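PDB 6QVF: prepilin-like protein, which is a type IV pilin associated with natural competence that probably acts as a DNA receptor at the pilus tip. Local coordinates for residues S57-Y63 / N84-T90; A18-L22 / V120-A124; K42-L46 / D150-P154. All blocks are in the same frame, centred on the assembly; numbering follows the deposited sequence.

Interaction 1 of 3, residues S57-Y63 / N84-T90; sequences SFYFVDY and NLRPGLT
Arg86 is the side chain to follow, because from CB to its tip it runs past Asp62, over Tyr59 and into Ser57. Its own backbone N starts the grip, giving Asp62 OD1 a nearly straight hydrogen bond of 2.8 Å (167°), and CB packs 3.4 Å from that same OD1. CG also lies against Asp62 OD1 and its carboxylate carbon, and the chain stays extended from there to NE. CD lies 3.5 Å from Tyr59 CE2, and NE sits over the ring at 3.4 Å from Tyr59 CZ. CZ follows over the ring near CE1, beside Ser57 OG. The guanidinium ends flat on the tyrosine, planes 12° apart, as a stacked cation-pi pair. In its own plane it is just as busy: NH1 makes a 2.8 Å salt bridge to Asp62 OD2, reaching that oxygen from above the carboxylate plane, while NH1 and NH2 converge on Ser57 OG.

All of this happens inside the long connection between the N-terminal helix 2-30 and the first strand of the four-stranded sheet, the αβ-loop of the type IV pilin fold. Here the stretch leading to Cys91, which is disulfide-bonded to Cys67, lies along helix 59-66.

Second partners steady the polar groups: Ser57 OG also bonds Tyr41 O, Tyr59 OH bonds Glu33, and Asp62 OD1 takes a further salt bridge from Arg78. Farther along, Leu89 sets CD1 over the middle of the Tyr63 ring, 4.1 Å from its centroid, in a CH-pi contact. Thr90 O lies at the edge of that ring, in its plane, and one water links Tyr63 OH to Thr90 N.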
# COMPACT_ATOMS: atom_id res chain seq x y z
N SER B 57 -27.19 -0.00 -0.75
CA SER B 57 -26.38 0.04 -1.93
C SER B 57 -24.96 0.38 -1.50
O SER B 57 -24.74 1.40 -0.81
CB SER B 57 -26.91 1.05 -2.90
OG SER B 57 -26.14 1.12 -4.11
N PHE B 58 -24.01 -0.45 -1.94
CA PHE B 58 -22.60 -0.22 -1.60
C PHE B 58 -21.82 0.32 -2.80
O PHE B 58 -21.77 -0.33 -3.83
CB PHE B 58 -21.93 -1.52 -1.14
CG PHE B 58 -22.55 -2.14 0.09
CD1 PHE B 58 -22.26 -1.63 1.33
CD2 PHE B 58 -23.45 -3.19 0.01
CE1 PHE B 58 -22.81 -2.18 2.47
CE2 PHE B 58 -24.01 -3.72 1.16
CZ PHE B 58 -23.69 -3.21 2.38
N TYR B 59 -21.21 1.48 -2.62
CA TYR B 59 -20.37 2.04 -3.67
C TYR B 59 -19.18 1.12 -3.96
O TYR B 59 -18.57 1.25 -5.02
CB TYR B 59 -19.91 3.45 -3.31
CG TYR B 59 -20.94 4.52 -3.55
CD1 TYR B 59 -22.11 4.56 -2.82
CD2 TYR B 59 -20.81 5.41 -4.60
CE1 TYR B 59 -23.07 5.54 -3.04
CE2 TYR B 59 -21.75 6.41 -4.82
CZ TYR B 59 -22.91 6.45 -4.06
OH TYR B 59 -23.87 7.40 -4.30
N PHE B 60 -18.82 0.27 -3.01
CA PHE B 60 -17.75 -0.71 -3.23
C PHE B 60 -17.96 -1.40 -4.58
O PHE B 60 -17.02 -1.62 -5.37
CB PHE B 60 -17.69 -1.71 -2.08
CG PHE B 60 -16.63 -2.75 -2.26
CD1 PHE B 60 -16.84 -3.86 -3.07
CD2 PHE B 60 -15.39 -2.56 -1.67
CE1 PHE B 60 -15.82 -4.78 -3.27
CE2 PHE B 60 -14.40 -3.52 -1.84
CZ PHE B 60 -14.61 -4.61 -2.64
N VAL B 61 -19.21 -1.81 -4.84
CA VAL B 61 -19.53 -2.53 -6.08
C VAL B 61 -19.24 -1.67 -7.31
O VAL B 61 -18.65 -2.14 -8.29
CB VAL B 61 -21.00 -3.00 -6.07
CG1 VAL B 61 -21.40 -3.71 -7.35
CG2 VAL B 61 -21.28 -3.86 -4.86
N ASP B 62 -19.68 -0.41 -7.27
CA ASP B 62 -19.48 0.50 -8.36
C ASP B 62 -17.99 0.69 -8.64
O ASP B 62 -17.55 0.59 -9.79
CB ASP B 62 -20.17 1.84 -8.12
CG ASP B 62 -21.65 1.60 -7.88
OD1 ASP B 62 -22.37 1.39 -8.87
OD2 ASP B 62 -22.05 1.55 -6.69
N TYR B 63 -17.22 0.94 -7.60
CA TYR B 63 -15.78 1.18 -7.83
C TYR B 63 -15.09 -0.12 -8.29
O TYR B 63 -14.22 -0.06 -9.19
CB TYR B 63 -15.10 1.73 -6.58
CG TYR B 63 -15.38 3.21 -6.38
CD1 TYR B 63 -14.76 4.15 -7.18
CD2 TYR B 63 -16.24 3.65 -5.39
CE1 TYR B 63 -15.04 5.50 -7.05
CE2 TYR B 63 -16.51 5.00 -5.23
CZ TYR B 63 -15.90 5.92 -6.05
OH TYR B 63 -16.17 7.25 -5.87
N ASN B 84 -26.05 -1.04 -14.64
CA ASN B 84 -26.49 -0.93 -13.25
C ASN B 84 -25.29 -0.62 -12.34
O ASN B 84 -25.35 -0.84 -11.14
CB ASN B 84 -27.19 -2.20 -12.79
CG ASN B 84 -28.47 -2.45 -13.57
OD1 ASN B 84 -29.10 -1.49 -14.03
ND2 ASN B 84 -28.82 -3.72 -13.77
N LEU B 85 -24.22 -0.10 -12.93
CA LEU B 85 -23.11 0.54 -12.19
C LEU B 85 -23.25 2.07 -12.30
O LEU B 85 -23.59 2.64 -13.36
CB LEU B 85 -21.78 0.06 -12.75
CG LEU B 85 -21.53 -1.44 -12.79
CD1 LEU B 85 -20.28 -1.69 -13.60
CD2 LEU B 85 -21.40 -2.02 -11.40
N ARG B 86 -22.98 2.76 -11.19
CA ARG B 86 -23.21 4.17 -11.12
C ARG B 86 -22.33 4.91 -12.13
O ARG B 86 -21.14 4.65 -12.24
CB ARG B 86 -22.89 4.68 -9.72
CG ARG B 86 -23.99 4.44 -8.72
CD ARG B 86 -23.61 4.93 -7.35
NE ARG B 86 -24.78 4.83 -6.46
CZ ARG B 86 -25.06 3.82 -5.64
NH1 ARG B 86 -24.28 2.75 -5.56
NH2 ARG B 86 -26.15 3.90 -4.89
N PRO B 87 -22.91 5.85 -12.90
CA PRO B 87 -22.16 6.62 -13.89
C PRO B 87 -21.43 7.76 -13.17
O PRO B 87 -21.78 8.11 -12.07
CB PRO B 87 -23.28 7.11 -14.82
CG PRO B 87 -24.42 7.39 -13.86
CD PRO B 87 -24.35 6.22 -12.89
N GLY B 88 -20.39 8.32 -13.77
CA GLY B 88 -19.85 9.54 -13.20
C GLY B 88 -19.02 9.35 -11.93
O GLY B 88 -18.83 10.29 -11.19
N LEU B 89 -18.60 8.12 -11.64
CA LEU B 89 -17.52 7.95 -10.69
C LEU B 89 -16.21 8.28 -11.39
O LEU B 89 -16.02 7.96 -12.55
CB LEU B 89 -17.45 6.50 -10.20
CG LEU B 89 -18.71 5.93 -9.60
CD1 LEU B 89 -18.46 4.51 -9.17
CD2 LEU B 89 -19.19 6.76 -8.44
N THR B 90 -15.29 8.87 -10.65
CA THR B 90 -13.94 9.06 -11.11
C THR B 90 -13.02 8.03 -10.45
O THR B 90 -13.08 7.87 -9.18
CB THR B 90 -13.54 10.50 -10.82
OG1 THR B 90 -14.44 11.36 -11.52
CG2 THR B 90 -12.15 10.80 -11.28
O HOH W 1 -16.17 9.42 -7.98

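Interaction 2 of 3, residues A18-L22 / V120-A124; sequences AVQVL and VVVTA
The carbonyl O of Ala18 accepts the helical hydrogen bond from Leu22 N at 2.9 Å, and the methyl CG2 of Val122 presses to within 3.5 Å of the same oxygen. No hydrogen bond crosses from helix to strand; what joins them is apolar packing, with Val122 wedged into the middle of it. Its chi1 of -55° places CG2 between the backbone N and the carbonyl carbon. From there CG2 also meets Ala18 CB at 3.8 Å and packs on Leu22 CB, while the other branch, CG1, reaches Val21 CG1 at 4.0 Å.

Two further contacts lie before and after this valine along the strand. Ala18 and Ala124 meet methyl to methyl, CB to CB at 4.0 Å, which lets their backbones come close. Leu22, with CG anti to its N and the chain turned at chi2 (66°), brings CD1 to 3.7 Å from Val120 CG1 and close against the carbonyl O of Val120.

This is the packing of the N-terminal helix on the antiparallel sheet that defines the pilin fold. The axes of the short helix and strand segments pass 8.2 Å apart at closest approach, with N-to-C directions 153° apart. Strand 117-125 is hydrogen-bonded to 100-108 and to 131-139, and the helix reaches both neighbours: Ala18 and Leu22 rest on Leu134 of 131-139, while Val21 packs on Val102 and Trp104 of 100-108 and on Ile97 of strand 92-97.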
# COMPACT_ATOMS: atom_id res chain seq x y z
N ALA B 18 -0.78 13.19 1.31
CA ALA B 18 -1.12 11.85 0.85
C ALA B 18 -2.19 11.24 1.76
O ALA B 18 -3.13 10.61 1.25
CB ALA B 18 0.09 10.97 0.81
N VAL B 19 -2.03 11.35 3.09
CA VAL B 19 -2.99 10.74 4.01
C VAL B 19 -4.40 11.28 3.74
O VAL B 19 -5.39 10.52 3.78
CB VAL B 19 -2.56 10.96 5.48
CG1 VAL B 19 -3.70 10.69 6.45
CG2 VAL B 19 -1.40 10.04 5.81
N GLN B 20 -4.51 12.61 3.59
CA GLN B 20 -5.81 13.29 3.44
C GLN B 20 -6.54 12.72 2.21
O GLN B 20 -7.73 12.39 2.24
CB GLN B 20 -5.55 14.79 3.29
CG GLN B 20 -6.81 15.61 3.21
CD GLN B 20 -6.54 17.08 2.97
OE1 GLN B 20 -7.14 17.65 2.07
NE2 GLN B 20 -5.66 17.69 3.76
N VAL B 21 -5.82 12.59 1.11
CA VAL B 21 -6.40 12.09 -0.13
C VAL B 21 -6.72 10.60 -0.01
O VAL B 21 -7.79 10.13 -0.42
CB VAL B 21 -5.46 12.36 -1.32
CG1 VAL B 21 -5.99 11.73 -2.60
CG2 VAL B 21 -5.23 13.86 -1.47
N LEU B 22 -5.82 9.81 0.58
CA LEU B 22 -6.07 8.40 0.79
C LEU B 22 -7.33 8.19 1.64
O LEU B 22 -8.16 7.32 1.30
CB LEU B 22 -4.87 7.75 1.47
CG LEU B 22 -4.99 6.24 1.69
CD1 LEU B 22 -5.01 5.52 0.36
CD2 LEU B 22 -3.86 5.72 2.56
N VAL B 120 -6.60 1.45 -3.06
CA VAL B 120 -6.53 2.88 -3.17
C VAL B 120 -5.05 3.25 -2.96
O VAL B 120 -4.45 2.88 -1.94
CB VAL B 120 -7.44 3.61 -2.17
CG1 VAL B 120 -7.43 5.12 -2.41
CG2 VAL B 120 -8.85 3.03 -2.17
N VAL B 121 -4.46 3.89 -3.95
CA VAL B 121 -3.04 4.23 -3.94
C VAL B 121 -2.87 5.69 -4.25
O VAL B 121 -3.43 6.17 -5.23
CB VAL B 121 -2.25 3.32 -4.88
CG1 VAL B 121 -0.77 3.62 -4.85
CG2 VAL B 121 -2.51 1.88 -4.52
N VAL B 122 -2.00 6.36 -3.47
CA VAL B 122 -1.73 7.77 -3.67
C VAL B 122 -0.23 8.02 -3.66
O VAL B 122 0.51 7.36 -2.95
CB VAL B 122 -2.44 8.63 -2.61
CG1 VAL B 122 -3.94 8.35 -2.60
CG2 VAL B 122 -1.83 8.47 -1.23
N THR B 123 0.16 9.02 -4.43
CA THR B 123 1.54 9.49 -4.40
C THR B 123 1.55 11.02 -4.35
O THR B 123 1.08 11.68 -5.31
CB THR B 123 2.33 9.00 -5.61
OG1 THR B 123 2.44 7.58 -5.64
CG2 THR B 123 3.75 9.56 -5.63
N ALA B 124 2.08 11.54 -3.25
CA ALA B 124 2.27 13.00 -3.08
C ALA B 124 3.68 13.37 -3.53
O ALA B 124 4.63 12.75 -3.09
CB ALA B 124 2.10 13.39 -1.65

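Interaction 3 of 3, residues K42-L46 / D150-P154; sequences KDAPL and DQPAP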
# COMPACT_ATOMS: atom_id res chain seq x y z
N LYS B 42 -29.40 -1.39 -6.00
CA LYS B 42 -29.65 -2.13 -4.79
C LYS B 42 -28.69 -3.32 -4.66
O LYS B 42 -28.38 -3.98 -5.66
CB LYS B 42 -31.11 -2.59 -4.72
CG LYS B 42 -31.48 -3.75 -5.63
CD LYS B 42 -32.97 -3.98 -5.71
CE LYS B 42 -33.35 -5.34 -6.28
NZ LYS B 42 -32.81 -5.55 -7.63
N ASP B 43 -28.20 -3.56 -3.43
CA ASP B 43 -27.30 -4.69 -3.16
C ASP B 43 -27.90 -5.66 -2.14
O ASP B 43 -27.87 -6.86 -2.34
CB ASP B 43 -25.93 -4.17 -2.75
CG ASP B 43 -25.20 -3.53 -3.93
OD1 ASP B 43 -25.16 -4.18 -5.01
OD2 ASP B 43 -24.69 -2.40 -3.78
N ALA B 44 -28.39 -5.16 -1.01
CA ALA B 44 -28.94 -6.04 0.00
C ALA B 44 -30.18 -5.40 0.60
O ALA B 44 -30.22 -4.19 0.83
CB ALA B 44 -27.94 -6.32 1.09
N PRO B 45 -31.24 -6.18 0.89
CA PRO B 45 -32.43 -5.62 1.53
C PRO B 45 -32.13 -5.26 2.98
O PRO B 45 -31.39 -5.99 3.65
CB PRO B 45 -33.44 -6.77 1.39
CG PRO B 45 -32.58 -8.02 1.41
CD PRO B 45 -31.32 -7.63 0.67
N LEU B 46 -32.70 -4.14 3.46
CA LEU B 46 -32.50 -3.76 4.88
C LEU B 46 -33.11 -4.81 5.81
O LEU B 46 -32.56 -5.10 6.89
CB LEU B 46 -33.15 -2.40 5.14
CG LEU B 46 -32.47 -1.21 4.48
CD1 LEU B 46 -33.13 0.08 4.90
CD2 LEU B 46 -30.97 -1.15 4.79
N ASP B 150 -25.50 -15.93 4.50
CA ASP B 150 -26.87 -15.87 3.98
C ASP B 150 -27.10 -14.53 3.26
O ASP B 150 -28.11 -14.31 2.60
CB ASP B 150 -27.91 -16.07 5.08
CG ASP B 150 -27.67 -15.21 6.29
OD1 ASP B 150 -27.80 -14.00 6.13
OD2 ASP B 150 -27.33 -15.77 7.36
N GLN B 151 -26.10 -13.65 3.30
CA GLN B 151 -26.23 -12.32 2.74
C GLN B 151 -24.84 -11.80 2.31
O GLN B 151 -24.21 -10.99 2.99
CB GLN B 151 -26.87 -11.43 3.79
CG GLN B 151 -26.89 -9.96 3.43
CD GLN B 151 -27.77 -9.76 2.25
OE1 GLN B 151 -27.32 -9.61 1.10
NE2 GLN B 151 -29.06 -9.82 2.57
N PRO B 152 -24.30 -12.30 1.18
CA PRO B 152 -22.91 -12.04 0.82
C PRO B 152 -22.58 -10.65 0.25
O PRO B 152 -21.40 -10.26 0.17
CB PRO B 152 -22.64 -13.11 -0.24
CG PRO B 152 -24.00 -13.39 -0.85
CD PRO B 152 -24.98 -13.25 0.29
N ALA B 153 -23.60 -9.91 -0.18
CA ALA B 153 -23.38 -8.64 -0.79
C ALA B 153 -22.60 -7.72 0.15
O ALA B 153 -22.90 -7.64 1.35
CB ALA B 153 -24.67 -8.00 -1.16
N PRO B 154 -21.59 -6.95 -0.31
CA PRO B 154 -21.24 -6.75 -1.71
C PRO B 154 -20.13 -7.64 -2.27
O PRO B 154 -19.55 -7.32 -3.34
CB PRO B 154 -20.72 -5.31 -1.72
CG PRO B 154 -20.06 -5.16 -0.36
CD PRO B 154 -20.88 -6.03 0.58
O HOH W 2 -28.31 -9.43 -1.21
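A classic beta bulge, in which Asp43 and Ala44 both face Arg56 of the neighbouring strand 55-58, offers its outer side to Gln151 and Ala153. Strand 44-45 is an outermost strand of the small three-stranded antiparallel sheet. The stretch 150-154 comes from the loop closed by the Cys140-Cys155 disulfide, consistent with the disulfide-bounded D-region of type IV pilins.

Gln151 makes the larger share on its side. Its CG is anti to the backbone N (chi1 172°), and a bend at chi2 (66°) folds the amide across to the sheet. OE1 comes 3.3 Å from Ala44 CB, and NE2 lies 3.7 Å from Pro45 CD. No direct hydrogen bond spans the gap; instead a water donates to Asp43 O at 2.8 Å and to Gln151 OE1, the latter contact so short that its length is doubtful. With an alanine here, the water on Asp43 O would probably lose its amide partner, and Ala44 and Pro45 the amide packed against them.

In the carboxylate of Asp43, OD2 and OD1 are both engaged, by Phe58 N and Arg78 respectively. Past Gln151 the chain turns back toward the sheet, and a cis peptide follows Ala153, before Pro154. The methyl of Ala153 packs on Ala44 CB at 4.3 Å and approaches the same carbonyl that holds the water, with CB 3.6 Å from Asp43 O.

How the interactions relate
Interactions 1 and 3 adjoin one another, with centres 15 Å apart, and share the small sheet in which strands 44-45 and 55-58 are neighbours. Phe58 N lies 2.8 Å from Asp43 OD2, a probable hydrogen bond, and Val61 CG2 packs 3.5 Å from Pro154 CB. Arg78 ties them further, since its guanidinium serves both Asp62 and Asp43. Interaction 2 stands apart, on the opposite side of the chain's centre: its centre is about 20 Å from that of interaction 1 and about 30 Å from that of interaction 3. It belongs to the helix-on-sheet body of the pilin, whereas interaction 1 lies within the αβ-loop and interaction 3 joins that loop to the disulfide-closed one.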